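Local coordinates for protein putative marr-family transcriptional repressor (Streptomyces coelicolor, PDB 3ZPL) that probably regulates transcription as a MarR-family repressor that binds DNA through a winged-helix motif, at residues D42-Q47 with D135-A140; A52-V57 with A94-N99; R70-M75 with G113-L118. One frame throughout, in Å; residues are numbered along the deposited sequence.

Interaction 1 (D42-Q47 with D135-A140); sequences DHLDRQ and DAVRQA. With nucleotides of chain C.
The imidazole of H43 meets two methyl groups of helix 120-142. A136 CB lies 4.3 Å from H43 NE2, and A140 CB comes close to H43 CD2. Away from helix 120-142, the guanidinium of R46 has the phosphorus of DC15 of chain C at its edge, in plane. The contact is an antiparallel helix pair in the MarR fold, at 158° between the N-to-C directions. In this family, helices of the two chain ends typically build the dimer interface. No hydrogen bond joins the two segments; the methyl groups of A136 and A140 and a branch of V137 meet L44 and the flanks of H43 and Q47.

A136 CB is the central point. It lies 3.9 Å from Q47 CG and 4.1 Å from L44 CD2. CG of Q47 is anti to the backbone N (chi1 -177°), and the chain then bends at chi2. The amide therefore folds beside the methyl, where OE1 is hydrogen-bonded to H133 ND1. The side chains of L44 and V137 cross at about a right angle, and L44 CD1 touches V137 CG2 at 4.0 Å. In the second subunit, W30 packs on L44 and V137, and L164 on H43. Axes 10.5 Å apart leave room for these side chains between the helices.

R46 takes no part in the helix pairing. Its NH1 forms a salt bridge with D172 of the second subunit, so one guanidinium meets both that subunit and the DNA. Its NE and NH2 make weak hydrogen bonds to OP2 of DC15 of chain C, at 3.2 Å and 3.3 Å.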
loop_
_atom_site.group_PDB
_atom_site.type_symbol
_atom_site.label_atom_id
_atom_site.label_comp_id
_atom_site.label_asym_id
_atom_site.label_seq_id
_atom_site.Cartn_x
_atom_site.Cartn_y
_atom_site.Cartn_z
ATOM N N ASP A 42 5.982 4.216 -0.813
ATOM C CA ASP A 42 7.029 4.710 -1.690
ATOM C C ASP A 42 8.254 5.168 -0.896
ATOM O O ASP A 42 9.391 4.842 -1.229
ATOM C CB ASP A 42 6.490 5.862 -2.532
ATOM C CG ASP A 42 7.517 6.418 -3.478
ATOM O OD1 ASP A 42 8.277 7.315 -3.082
ATOM O OD2 ASP A 42 7.583 5.950 -4.625
ATOM N N HIS A 43 8.004 5.940 0.149
ATOM C CA HIS A 43 9.066 6.517 0.939
ATOM C C HIS A 43 9.861 5.417 1.638
ATOM O O HIS A 43 11.106 5.444 1.648
ATOM C CB HIS A 43 8.489 7.508 1.945
ATOM C CG HIS A 43 9.517 8.126 2.831
ATOM N ND1 HIS A 43 10.647 8.742 2.341
ATOM C CD2 HIS A 43 9.598 8.205 4.181
ATOM C CE1 HIS A 43 11.373 9.188 3.353
ATOM N NE2 HIS A 43 10.760 8.869 4.480
ATOM N N LEU A 44 9.146 4.438 2.181
ATOM C CA LEU A 44 9.780 3.378 2.956
ATOM C C LEU A 44 10.476 2.354 2.071
ATOM O O LEU A 44 11.616 1.981 2.345
ATOM C CB LEU A 44 8.762 2.705 3.876
ATOM C CG LEU A 44 8.128 3.666 4.890
ATOM C CD1 LEU A 44 7.295 2.905 5.912
ATOM C CD2 LEU A 44 9.178 4.512 5.584
ATOM N N ASP A 45 9.810 1.914 1.006
ATOM C CA ASP A 45 10.450 1.074 -0.010
ATOM C C ASP A 45 11.771 1.672 -0.452
ATOM O O ASP A 45 12.747 0.961 -0.580
ATOM C CB ASP A 45 9.584 0.914 -1.255
ATOM C CG ASP A 45 8.573 -0.228 -1.153
ATOM O OD1 ASP A 45 8.585 -0.994 -0.162
ATOM O OD2 ASP A 45 7.767 -0.350 -2.112
ATOM N N ARG A 46 11.798 2.969 -0.717
ATOM C CA ARG A 46 13.019 3.595 -1.215
ATOM C C ARG A 46 14.102 3.659 -0.152
ATOM O O ARG A 46 15.268 3.421 -0.423
ATOM C CB ARG A 46 12.730 5.008 -1.721
ATOM C CG ARG A 46 11.979 5.027 -3.035
ATOM C CD ARG A 46 12.377 6.209 -3.886
ATOM N NE ARG A 46 13.192 5.743 -5.000
ATOM C CZ ARG A 46 13.954 6.524 -5.746
ATOM N NH1 ARG A 46 14.020 7.828 -5.500
ATOM N NH2 ARG A 46 14.658 6.002 -6.740
ATOM N N GLN A 47 13.708 4.066 1.047
ATOM C CA GLN A 47 14.613 4.117 2.170
ATOM C C GLN A 47 15.253 2.736 2.377
ATOM O O GLN A 47 16.465 2.625 2.557
ATOM C CB GLN A 47 13.848 4.576 3.416
ATOM C CG GLN A 47 14.701 4.747 4.660
ATOM C CD GLN A 47 14.698 3.510 5.527
ATOM O OE1 GLN A 47 13.640 2.938 5.795
ATOM N NE2 GLN A 47 15.884 3.075 5.958
ATOM N N ASP A 135 13.797 5.649 12.244
ATOM C CA ASP A 135 13.769 7.098 11.998
ATOM C C ASP A 135 12.746 7.443 10.927
ATOM O O ASP A 135 11.835 8.228 11.158
ATOM C CB ASP A 135 15.136 7.625 11.516
ATOM C CG ASP A 135 16.041 8.143 12.653
ATOM O OD1 ASP A 135 15.611 8.379 13.826
ATOM O OD2 ASP A 135 17.229 8.345 12.319
ATOM N N ALA A 136 12.920 6.846 9.745
ATOM C CA ALA A 136 12.047 7.119 8.599
ATOM C C ALA A 136 10.561 6.937 8.940
ATOM O O ALA A 136 9.723 7.730 8.518
ATOM C CB ALA A 136 12.431 6.238 7.414
ATOM N N VAL A 137 10.252 5.903 9.719
ATOM C CA VAL A 137 8.883 5.663 10.183
ATOM C C VAL A 137 8.451 6.677 11.249
ATOM O O VAL A 137 7.275 7.035 11.323
ATOM C CB VAL A 137 8.719 4.223 10.707
ATOM C CG1 VAL A 137 7.372 4.041 11.396
ATOM C CG2 VAL A 137 8.861 3.239 9.553
ATOM N N ARG A 138 9.387 7.124 12.082
ATOM C CA ARG A 138 9.102 8.203 13.030
ATOM C C ARG A 138 8.769 9.488 12.283
ATOM O O ARG A 138 7.701 10.057 12.474
ATOM C CB ARG A 138 10.294 8.462 13.963
ATOM C CG ARG A 138 10.347 7.543 15.187
ATOM C CD ARG A 138 11.050 8.048 16.450
ATOM N NE ARG A 138 10.809 7.099 17.549
ATOM C CZ ARG A 138 9.653 6.973 18.217
ATOM N NH1 ARG A 138 8.596 7.723 17.917
ATOM N NH2 ARG A 138 9.543 6.078 19.200
ATOM N N GLN A 139 9.703 9.922 11.439
ATOM C CA GLN A 139 9.641 11.234 10.788
ATOM C C GLN A 139 8.405 11.355 9.919
ATOM O O GLN A 139 7.776 12.396 9.886
ATOM C CB GLN A 139 10.891 11.531 9.954
ATOM N N ALA A 140 8.044 10.285 9.231
ATOM C CA ALA A 140 6.872 10.283 8.367
ATOM C C ALA A 140 5.557 10.256 9.135
ATOM O O ALA A 140 4.559 10.801 8.674
ATOM C CB ALA A 140 6.932 9.100 7.437
ATOM P P DC C 15 13.393 2.239 -6.995
ATOM O OP1 DC C 15 13.957 1.916 -5.655
ATOM O OP2 DC C 15 12.606 3.484 -7.181
ATOM O "O5'" DC C 15 14.540 2.258 -8.103
ATOM C "C5'" DC C 15 15.315 1.076 -8.380
ATOM C "C4'" DC C 15 16.040 1.246 -9.693
ATOM O "O4'" DC C 15 15.104 1.103 -10.782
ATOM C "C3'" DC C 15 16.695 2.616 -9.879
ATOM O "O3'" DC C 15 18.115 2.468 -9.862
ATOM C "C2'" DC C 15 16.192 3.104 -11.227
ATOM C "C1'" DC C 15 15.553 1.886 -11.855
ATOM N N1 DC C 15 14.395 2.177 -12.695
ATOM C C2 DC C 15 14.350 1.658 -13.992
ATOM O O2 DC C 15 15.305 0.982 -14.402
ATOM N N3 DC C 15 13.282 1.930 -14.773
ATOM C C4 DC C 15 12.272 2.658 -14.293
ATOM N N4 DC C 15 11.229 2.881 -15.092
ATOM C C5 DC C 15 12.286 3.189 -12.971
ATOM C C6 DC C 15 13.356 2.925 -12.213
#

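Interaction 2 (A52-V57 with A94-N99); sequences AGMPHV and ARLEKN. With nucleotides of chain D.
R95 joins a backbone carbonyl and a DNA phosphate. Its NH2 donates to G53 O at 3.1 Å, fairly straight at 160°, and the oxygen lies in the guanidinium plane. NH1 adds a weak bond to the same oxygen. The phosphate of DT12 of chain D also meets the guanidinium edge. NH2 reaches its OP1 at 2.8 Å, and NE makes weak bonds to OP1 and OP2. CG of R95 stands anti to the backbone N (chi1 -169°), and bends at chi2 and chi3 then carry the group to this site. M54 CB lies 3.8 Å from R95 NH1, and P55 CD is 4.0 Å from R95 NH2.

Helix 86-98, which carries R95, is the second helix of the helix-turn-helix, the recognition helix in this family. An alanine here would remove the guanidinium and is likely to leave G53 O and the DT12 phosphate without their shared donor.

Further out, M54 SD lies 4.4 Å from L96 CD2. Y58 packs against both R95 and L96. G53 has positive phi just after helix 24-52, and P55 is the N-cap residue of helix 56-66.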
loop_
_atom_site.group_PDB
_atom_site.type_symbol
_atom_site.label_atom_id
_atom_site.label_comp_id
_atom_site.label_asym_id
_atom_site.label_seq_id
_atom_site.Cartn_x
_atom_site.Cartn_y
_atom_site.Cartn_z
ATOM N N ALA A 52 19.366 -0.774 2.706
ATOM C CA ALA A 52 19.362 -2.203 3.083
ATOM C C ALA A 52 19.214 -3.202 1.918
ATOM O O ALA A 52 19.253 -4.403 2.127
ATOM C CB ALA A 52 18.260 -2.439 4.104
ATOM N N GLY A 53 19.008 -2.710 0.702
ATOM C CA GLY A 53 18.973 -3.568 -0.474
ATOM C C GLY A 53 17.745 -4.441 -0.628
ATOM O O GLY A 53 17.807 -5.440 -1.317
ATOM N N MET A 54 16.615 -4.057 -0.035
ATOM C CA MET A 54 15.366 -4.818 -0.195
ATOM C C MET A 54 14.135 -3.969 0.068
ATOM O O MET A 54 14.224 -2.959 0.766
ATOM C CB MET A 54 15.361 -5.997 0.748
ATOM C CG MET A 54 15.065 -5.644 2.184
ATOM S SD MET A 54 15.359 -7.101 3.184
ATOM C CE MET A 54 16.088 -6.351 4.642
ATOM N N PRO A 55 12.974 -4.384 -0.475
ATOM C CA PRO A 55 11.737 -3.629 -0.324
ATOM C C PRO A 55 11.109 -3.800 1.036
ATOM O O PRO A 55 11.547 -4.618 1.811
ATOM C CB PRO A 55 10.842 -4.220 -1.394
ATOM C CG PRO A 55 11.285 -5.635 -1.473
ATOM C CD PRO A 55 12.770 -5.586 -1.294
ATOM N N HIS A 56 10.094 -3.002 1.340
ATOM C CA HIS A 56 9.531 -2.976 2.695
ATOM C C HIS A 56 8.955 -4.312 3.117
ATOM O O HIS A 56 9.103 -4.707 4.262
ATOM C CB HIS A 56 8.475 -1.883 2.841
ATOM C CG HIS A 56 7.993 -1.698 4.251
ATOM N ND1 HIS A 56 6.690 -1.368 4.556
ATOM C CD2 HIS A 56 8.641 -1.779 5.439
ATOM C CE1 HIS A 56 6.558 -1.239 5.866
ATOM N NE2 HIS A 56 7.727 -1.483 6.426
ATOM N N VAL A 57 8.297 -5.010 2.204
ATOM C CA VAL A 57 7.604 -6.238 2.579
ATOM C C VAL A 57 8.603 -7.304 3.011
ATOM O O VAL A 57 8.397 -7.975 4.027
ATOM C CB VAL A 57 6.749 -6.805 1.432
ATOM C CG1 VAL A 57 5.870 -7.932 1.952
ATOM C CG2 VAL A 57 5.904 -5.705 0.801
ATOM N N ALA A 94 12.895 -17.299 -1.873
ATOM C CA ALA A 94 13.914 -17.722 -2.837
ATOM C C ALA A 94 14.922 -16.612 -3.012
ATOM O O ALA A 94 16.139 -16.854 -3.080
ATOM C CB ALA A 94 13.295 -18.061 -4.178
ATOM N N ARG A 95 14.419 -15.385 -3.042
ATOM C CA ARG A 95 15.245 -14.213 -3.284
ATOM C C ARG A 95 16.111 -13.901 -2.045
ATOM O O ARG A 95 17.280 -13.552 -2.187
ATOM C CB ARG A 95 14.357 -13.016 -3.673
ATOM C CG ARG A 95 15.081 -11.786 -4.206
ATOM C CD ARG A 95 15.512 -10.842 -3.075
ATOM N NE ARG A 95 15.512 -9.413 -3.438
ATOM C CZ ARG A 95 16.059 -8.444 -2.697
ATOM N NH1 ARG A 95 16.683 -8.723 -1.553
ATOM N NH2 ARG A 95 16.013 -7.179 -3.109
ATOM N N LEU A 96 15.524 -14.036 -0.852
ATOM C CA LEU A 96 16.243 -13.785 0.397
ATOM C C LEU A 96 17.278 -14.876 0.697
ATOM O O LEU A 96 18.358 -14.601 1.247
ATOM C CB LEU A 96 15.258 -13.656 1.553
ATOM C CG LEU A 96 14.245 -12.502 1.466
ATOM C CD1 LEU A 96 13.172 -12.647 2.535
ATOM C CD2 LEU A 96 14.930 -11.158 1.601
ATOM N N GLU A 97 16.934 -16.115 0.354
ATOM C CA GLU A 97 17.846 -17.232 0.465
ATOM C C GLU A 97 19.036 -17.012 -0.444
ATOM O O GLU A 97 20.186 -17.234 -0.031
ATOM C CB GLU A 97 17.121 -18.531 0.097
ATOM C CG GLU A 97 17.894 -19.803 0.401
ATOM C CD GLU A 97 17.029 -21.044 0.276
ATOM O OE1 GLU A 97 16.308 -21.161 -0.739
ATOM O OE2 GLU A 97 17.077 -21.909 1.188
ATOM N N LYS A 98 18.772 -16.577 -1.678
ATOM C CA LYS A 98 19.851 -16.274 -2.632
ATOM C C LYS A 98 20.848 -15.292 -2.055
ATOM O O LYS A 98 22.035 -15.584 -2.033
ATOM C CB LYS A 98 19.307 -15.794 -3.983
ATOM C CG LYS A 98 18.910 -16.971 -4.863
ATOM C CD LYS A 98 18.605 -16.534 -6.287
ATOM C CE LYS A 98 18.131 -17.705 -7.156
ATOM N NZ LYS A 98 17.022 -18.475 -6.516
ATOM N N ASN A 99 20.392 -14.160 -1.528
ATOM C CA ASN A 99 21.349 -13.242 -0.939
ATOM C C ASN A 99 21.807 -13.598 0.485
ATOM O O ASN A 99 22.586 -12.871 1.083
ATOM C CB ASN A 99 20.987 -11.735 -1.114
ATOM C CG ASN A 99 19.532 -11.430 -0.943
ATOM O OD1 ASN A 99 18.894 -10.900 -1.851
ATOM N ND2 ASN A 99 18.991 -11.755 0.212
ATOM P P DT D 12 13.335 -8.005 -6.028
ATOM O OP1 DT D 12 13.738 -7.332 -4.756
ATOM O OP2 DT D 12 13.785 -9.383 -6.374
ATOM O "O5'" DT D 12 11.748 -8.079 -6.128
ATOM C "C5'" DT D 12 10.979 -6.898 -5.935
ATOM C "C4'" DT D 12 9.559 -7.173 -6.349
ATOM O "O4'" DT D 12 9.514 -7.538 -7.744
ATOM C "C3'" DT D 12 8.889 -8.320 -5.587
ATOM O "O3'" DT D 12 7.859 -7.704 -4.817
ATOM C "C2'" DT D 12 8.421 -9.273 -6.677
ATOM C "C1'" DT D 12 8.422 -8.410 -7.921
ATOM N N1 DT D 12 8.617 -9.130 -9.197
ATOM C C2 DT D 12 7.624 -9.064 -10.153
ATOM O O2 DT D 12 6.593 -8.431 -10.000
ATOM N N3 DT D 12 7.888 -9.768 -11.302
ATOM C C4 DT D 12 9.020 -10.509 -11.583
ATOM O O4 DT D 12 9.132 -11.062 -12.673
ATOM C C5 DT D 12 10.018 -10.535 -10.535
ATOM C C7 DT D 12 11.273 -11.320 -10.745
ATOM C C6 DT D 12 9.765 -9.861 -9.407
#

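Interaction 3 (R70-M75 with G113-L118); sequences RRRLRM and GQFAIL. With nucleotides of chain C.
The ring of F115 lies between the aliphatic parts of two arginines. R74 CG sits over one face, 3.7 Å from the ring centroid and 22° off the normal, a CH-pi contact. R72 CD lies over the opposite face. Both contacts are offset toward the rim. The guanidinium of R74 does not stack on the ring: the planes are 80° apart. Instead it has G113 CA over one of its own faces, 3.5 Å from NH2.

The R72 guanidinium is also layered. I117 CD1 lies over one face, 3.5 Å from NH1, and R70 NH2 over the other. The CG of R72 stands between the backbone N and the carbonyl carbon (chi1 74°), which sets the chain alongside I117. Its NE donates to R70 O at 3.2 Å, from above the carbonyl plane.

Beneath these side chains the strands pair antiparallel. L73 and A116 exchange two backbone bonds, the shorter being A116 N to L73 O at 2.9 Å. L118 N to R71 O and M75 N to Q114 O extend the pairing at the two ends.

The M75 end faces the DNA. Q114 N donates to OP1 of DA5 of chain C, though the modelled length is doubtfully short. Q114 NE2 makes a weak bond to OP1 of DT6 of chain C.

This is the sheet of a winged helix. Strand 114-118 is its middle strand, with 102-106 bonded along the other side. L73 packs on L65 of helix 56-66, and both L73 and A116 pack on L78 of helix 75-82.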
loop_
_atom_site.group_PDB
_atom_site.type_symbol
_atom_site.label_atom_id
_atom_site.label_comp_id
_atom_site.label_asym_id
_atom_site.label_seq_id
_atom_site.Cartn_x
_atom_site.Cartn_y
_atom_site.Cartn_z
ATOM N N ARG A 70 13.507 -19.330 18.053
ATOM C CA ARG A 70 14.544 -19.940 17.205
ATOM C C ARG A 70 14.701 -19.265 15.834
ATOM O O ARG A 70 15.222 -19.867 14.891
ATOM C CB ARG A 70 14.292 -21.443 17.072
ATOM C CG ARG A 70 14.363 -22.200 18.394
ATOM C CD ARG A 70 14.142 -23.680 18.174
ATOM N NE ARG A 70 15.196 -24.242 17.337
ATOM C CZ ARG A 70 15.164 -25.455 16.790
ATOM N NH1 ARG A 70 14.122 -26.264 16.980
ATOM N NH2 ARG A 70 16.189 -25.862 16.042
ATOM N N ARG A 71 14.275 -18.002 15.745
ATOM C CA ARG A 71 14.392 -17.183 14.530
ATOM C C ARG A 71 13.807 -17.845 13.290
ATOM O O ARG A 71 14.278 -17.645 12.171
ATOM C CB ARG A 71 15.855 -16.778 14.316
ATOM C CG ARG A 71 16.236 -15.513 15.057
ATOM C CD ARG A 71 17.748 -15.437 15.152
ATOM N NE ARG A 71 18.357 -14.352 15.932
ATOM C CZ ARG A 71 19.671 -14.147 15.967
ATOM N NH1 ARG A 71 20.482 -14.946 15.278
ATOM N NH2 ARG A 71 20.176 -13.150 16.681
ATOM N N ARG A 72 12.763 -18.637 13.499
ATOM C CA ARG A 72 12.172 -19.416 12.426
ATOM C C ARG A 72 10.670 -19.389 12.519
ATOM O O ARG A 72 10.104 -19.119 13.570
ATOM C CB ARG A 72 12.683 -20.860 12.465
ATOM C CG ARG A 72 12.092 -21.710 13.590
ATOM C CD ARG A 72 12.862 -23.008 13.752
ATOM N NE ARG A 72 14.274 -22.714 13.888
ATOM C CZ ARG A 72 15.267 -23.515 13.490
ATOM N NH1 ARG A 72 15.008 -24.698 12.924
ATOM N NH2 ARG A 72 16.533 -23.132 13.667
ATOM N N LEU A 73 10.034 -19.741 11.412
ATOM C CA LEU A 73 8.589 -19.733 11.299
ATOM C C LEU A 73 8.237 -20.551 10.059
ATOM O O LEU A 73 8.933 -20.485 9.047
ATOM C CB LEU A 73 8.127 -18.284 11.122
ATOM C CG LEU A 73 6.966 -17.736 11.955
ATOM C CD1 LEU A 73 7.100 -18.042 13.440
ATOM C CD2 LEU A 73 6.871 -16.236 11.737
ATOM N N ARG A 74 7.167 -21.329 10.120
ATOM C CA ARG A 74 6.743 -22.090 8.942
ATOM C C ARG A 74 6.131 -21.166 7.921
ATOM O O ARG A 74 5.526 -20.169 8.280
ATOM C CB ARG A 74 5.777 -23.211 9.326
ATOM C CG ARG A 74 6.564 -24.401 9.849
ATOM C CD ARG A 74 5.650 -25.479 10.383
ATOM N NE ARG A 74 4.745 -25.988 9.366
ATOM C CZ ARG A 74 4.496 -27.272 9.123
ATOM N NH1 ARG A 74 5.089 -28.262 9.825
ATOM N NH2 ARG A 74 3.631 -27.578 8.155
ATOM N N MET A 75 6.262 -21.532 6.651
ATOM C CA MET A 75 5.863 -20.661 5.546
ATOM C C MET A 75 4.479 -20.027 5.705
ATOM O O MET A 75 4.346 -18.802 5.660
ATOM C CB MET A 75 5.904 -21.429 4.231
ATOM C CG MET A 75 7.255 -22.049 3.896
ATOM S SD MET A 75 8.664 -20.926 4.129
ATOM C CE MET A 75 8.521 -19.940 2.650
ATOM N N GLY A 113 5.870 -29.586 5.393
ATOM C CA GLY A 113 6.146 -28.249 5.844
ATOM C C GLY A 113 7.570 -27.815 5.592
ATOM O O GLY A 113 8.478 -28.632 5.429
ATOM N N GLN A 114 7.758 -26.502 5.571
ATOM C CA GLN A 114 9.071 -25.920 5.433
ATOM C C GLN A 114 9.219 -24.770 6.415
ATOM O O GLN A 114 8.268 -24.011 6.657
ATOM C CB GLN A 114 9.226 -25.457 4.004
ATOM C CG GLN A 114 10.651 -25.362 3.510
ATOM C CD GLN A 114 11.038 -26.356 2.449
ATOM O OE1 GLN A 114 12.006 -27.104 2.573
ATOM N NE2 GLN A 114 10.327 -26.288 1.348
ATOM N N PHE A 115 10.394 -24.670 7.023
ATOM C CA PHE A 115 10.694 -23.559 7.916
ATOM C C PHE A 115 11.500 -22.523 7.159
ATOM O O PHE A 115 12.329 -22.870 6.327
ATOM C CB PHE A 115 11.497 -24.028 9.138
ATOM C CG PHE A 115 10.653 -24.573 10.255
ATOM C CD1 PHE A 115 9.914 -23.716 11.069
ATOM C CD2 PHE A 115 10.629 -25.930 10.522
ATOM C CE1 PHE A 115 9.155 -24.211 12.120
ATOM C CE2 PHE A 115 9.873 -26.435 11.569
ATOM C CZ PHE A 115 9.131 -25.578 12.368
ATOM N N ALA A 116 11.227 -21.253 7.450
ATOM C CA ALA A 116 12.070 -20.141 7.016
ATOM C C ALA A 116 12.845 -19.667 8.245
ATOM O O ALA A 116 12.256 -19.292 9.244
ATOM C CB ALA A 116 11.216 -19.016 6.462
ATOM N N ILE A 117 14.162 -19.737 8.166
ATOM C CA ILE A 117 15.024 -19.420 9.283
ATOM C C ILE A 117 15.905 -18.243 8.897
ATOM O O ILE A 117 16.476 -18.221 7.794
ATOM C CB ILE A 117 15.942 -20.605 9.631
ATOM C CG1 ILE A 117 15.110 -21.870 9.893
ATOM C CG2 ILE A 117 16.812 -20.251 10.833
ATOM C CD1 ILE A 117 15.900 -23.153 9.877
ATOM N N LEU A 118 15.992 -17.263 9.791
ATOM C CA LEU A 118 16.846 -16.099 9.593
ATOM C C LEU A 118 18.298 -16.450 9.876
ATOM O O LEU A 118 18.610 -16.902 10.969
ATOM C CB LEU A 118 16.398 -14.986 10.541
ATOM C CG LEU A 118 17.196 -13.670 10.601
ATOM C CD1 LEU A 118 17.197 -12.982 9.246
ATOM C CD2 LEU A 118 16.595 -12.761 11.665
ATOM P P DA C 5 4.370 -24.896 5.051
ATOM O OP1 DA C 5 5.622 -25.210 5.778
ATOM O OP2 DA C 5 3.497 -23.789 5.515
ATOM O "O5'" DA C 5 4.755 -24.732 3.517
ATOM C "C5'" DA C 5 5.524 -25.765 2.896
ATOM C "C4'" DA C 5 5.546 -25.596 1.395
ATOM O "O4'" DA C 5 4.227 -25.700 0.829
ATOM C "C3'" DA C 5 6.082 -24.273 0.849
ATOM O "O3'" DA C 5 7.492 -24.359 0.635
ATOM C "C2'" DA C 5 5.284 -24.078 -0.441
ATOM C "C1'" DA C 5 4.416 -25.331 -0.514
ATOM N N9 DA C 5 3.109 -25.172 -1.144
ATOM C C8 DA C 5 1.996 -24.534 -0.659
ATOM N N7 DA C 5 0.987 -24.525 -1.494
ATOM C C5 DA C 5 1.467 -25.205 -2.605
ATOM C C6 DA C 5 0.887 -25.517 -3.846
ATOM N N6 DA C 5 -0.362 -25.190 -4.182
ATOM N N1 DA C 5 1.641 -26.193 -4.742
ATOM C C2 DA C 5 2.896 -26.511 -4.408
ATOM N N3 DA C 5 3.556 -26.266 -3.275
ATOM C C4 DA C 5 2.775 -25.603 -2.405
ATOM P P DG C 4 -1.974 -26.554 5.990
ATOM O OP1 DG C 4 -1.690 -26.494 7.452
ATOM O OP2 DG C 4 -2.737 -25.455 5.322
ATOM O "O5'" DG C 4 -0.591 -26.726 5.225
ATOM C "C5'" DG C 4 0.366 -27.697 5.659
ATOM C "C4'" DG C 4 1.585 -27.597 4.776
ATOM O "O4'" DG C 4 1.244 -28.060 3.454
ATOM C "C3'" DG C 4 2.132 -26.177 4.617
ATOM O "O3'" DG C 4 3.501 -26.214 5.021
ATOM C "C2'" DG C 4 1.885 -25.836 3.158
ATOM C "C1'" DG C 4 1.791 -27.199 2.484
ATOM N N9 DG C 4 0.921 -27.248 1.311
ATOM C C8 DG C 4 -0.331 -26.699 1.194
ATOM N N7 DG C 4 -0.881 -26.919 0.032
ATOM C C5 DG C 4 0.063 -27.663 -0.661
ATOM C C6 DG C 4 0.031 -28.189 -1.978
ATOM O O6 DG C 4 -0.869 -28.101 -2.823
ATOM N N1 DG C 4 1.195 -28.889 -2.277
ATOM C C2 DG C 4 2.253 -29.062 -1.421
ATOM N N2 DG C 4 3.288 -29.756 -1.900
ATOM N N3 DG C 4 2.293 -28.581 -0.186
ATOM C C4 DG C 4 1.170 -27.901 0.125
ATOM P P DT C 6 8.284 -23.184 -0.157
ATOM O OP1 DT C 6 9.716 -23.243 0.228
ATOM O OP2 DT C 6 7.549 -21.913 0.022
ATOM O "O5'" DT C 6 8.140 -23.632 -1.677
ATOM C "C5'" DT C 6 8.605 -24.913 -2.101
ATOM C "C4'" DT C 6 8.312 -25.100 -3.571
ATOM O "O4'" DT C 6 6.892 -25.029 -3.827
ATOM C "C3'" DT C 6 8.967 -24.060 -4.481
ATOM O "O3'" DT C 6 9.844 -24.768 -5.360
ATOM C "C2'" DT C 6 7.799 -23.364 -5.161
ATOM C "C1'" DT C 6 6.680 -24.389 -5.064
ATOM N N1 DT C 6 5.315 -23.826 -5.045
ATOM C C2 DT C 6 4.478 -24.054 -6.116
ATOM O O2 DT C 6 4.801 -24.720 -7.087
ATOM N N3 DT C 6 3.234 -23.481 -6.003
ATOM C C4 DT C 6 2.763 -22.712 -4.954
ATOM O O4 DT C 6 1.630 -22.246 -4.999
ATOM C C5 DT C 6 3.701 -22.500 -3.875
ATOM C C7 DT C 6 3.281 -21.679 -2.697
ATOM C C6 DT C 6 4.910 -23.064 -3.972
#

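Interactions 1 and 2 touch directly, with centres 18 Å apart. D45 OD1 and H56 N, 2.9 Å apart, probably form a hydrogen bond where helix 24-52 hands over to helix 56-66. Interaction 3 lies on the other side of the chain's centre from interaction 1, with nearest atoms about 16 Å apart. It comes closer to interaction 2, about 7 Å at the nearest atoms. Segments of interactions 2 and 3 alternate along the chain. All three reach DNA phosphates: R46 and Q114 meet chain C, while R95 meets chain D. Interaction 1 also packs against the second subunit, so dimer contacts and DNA contacts lie close together there.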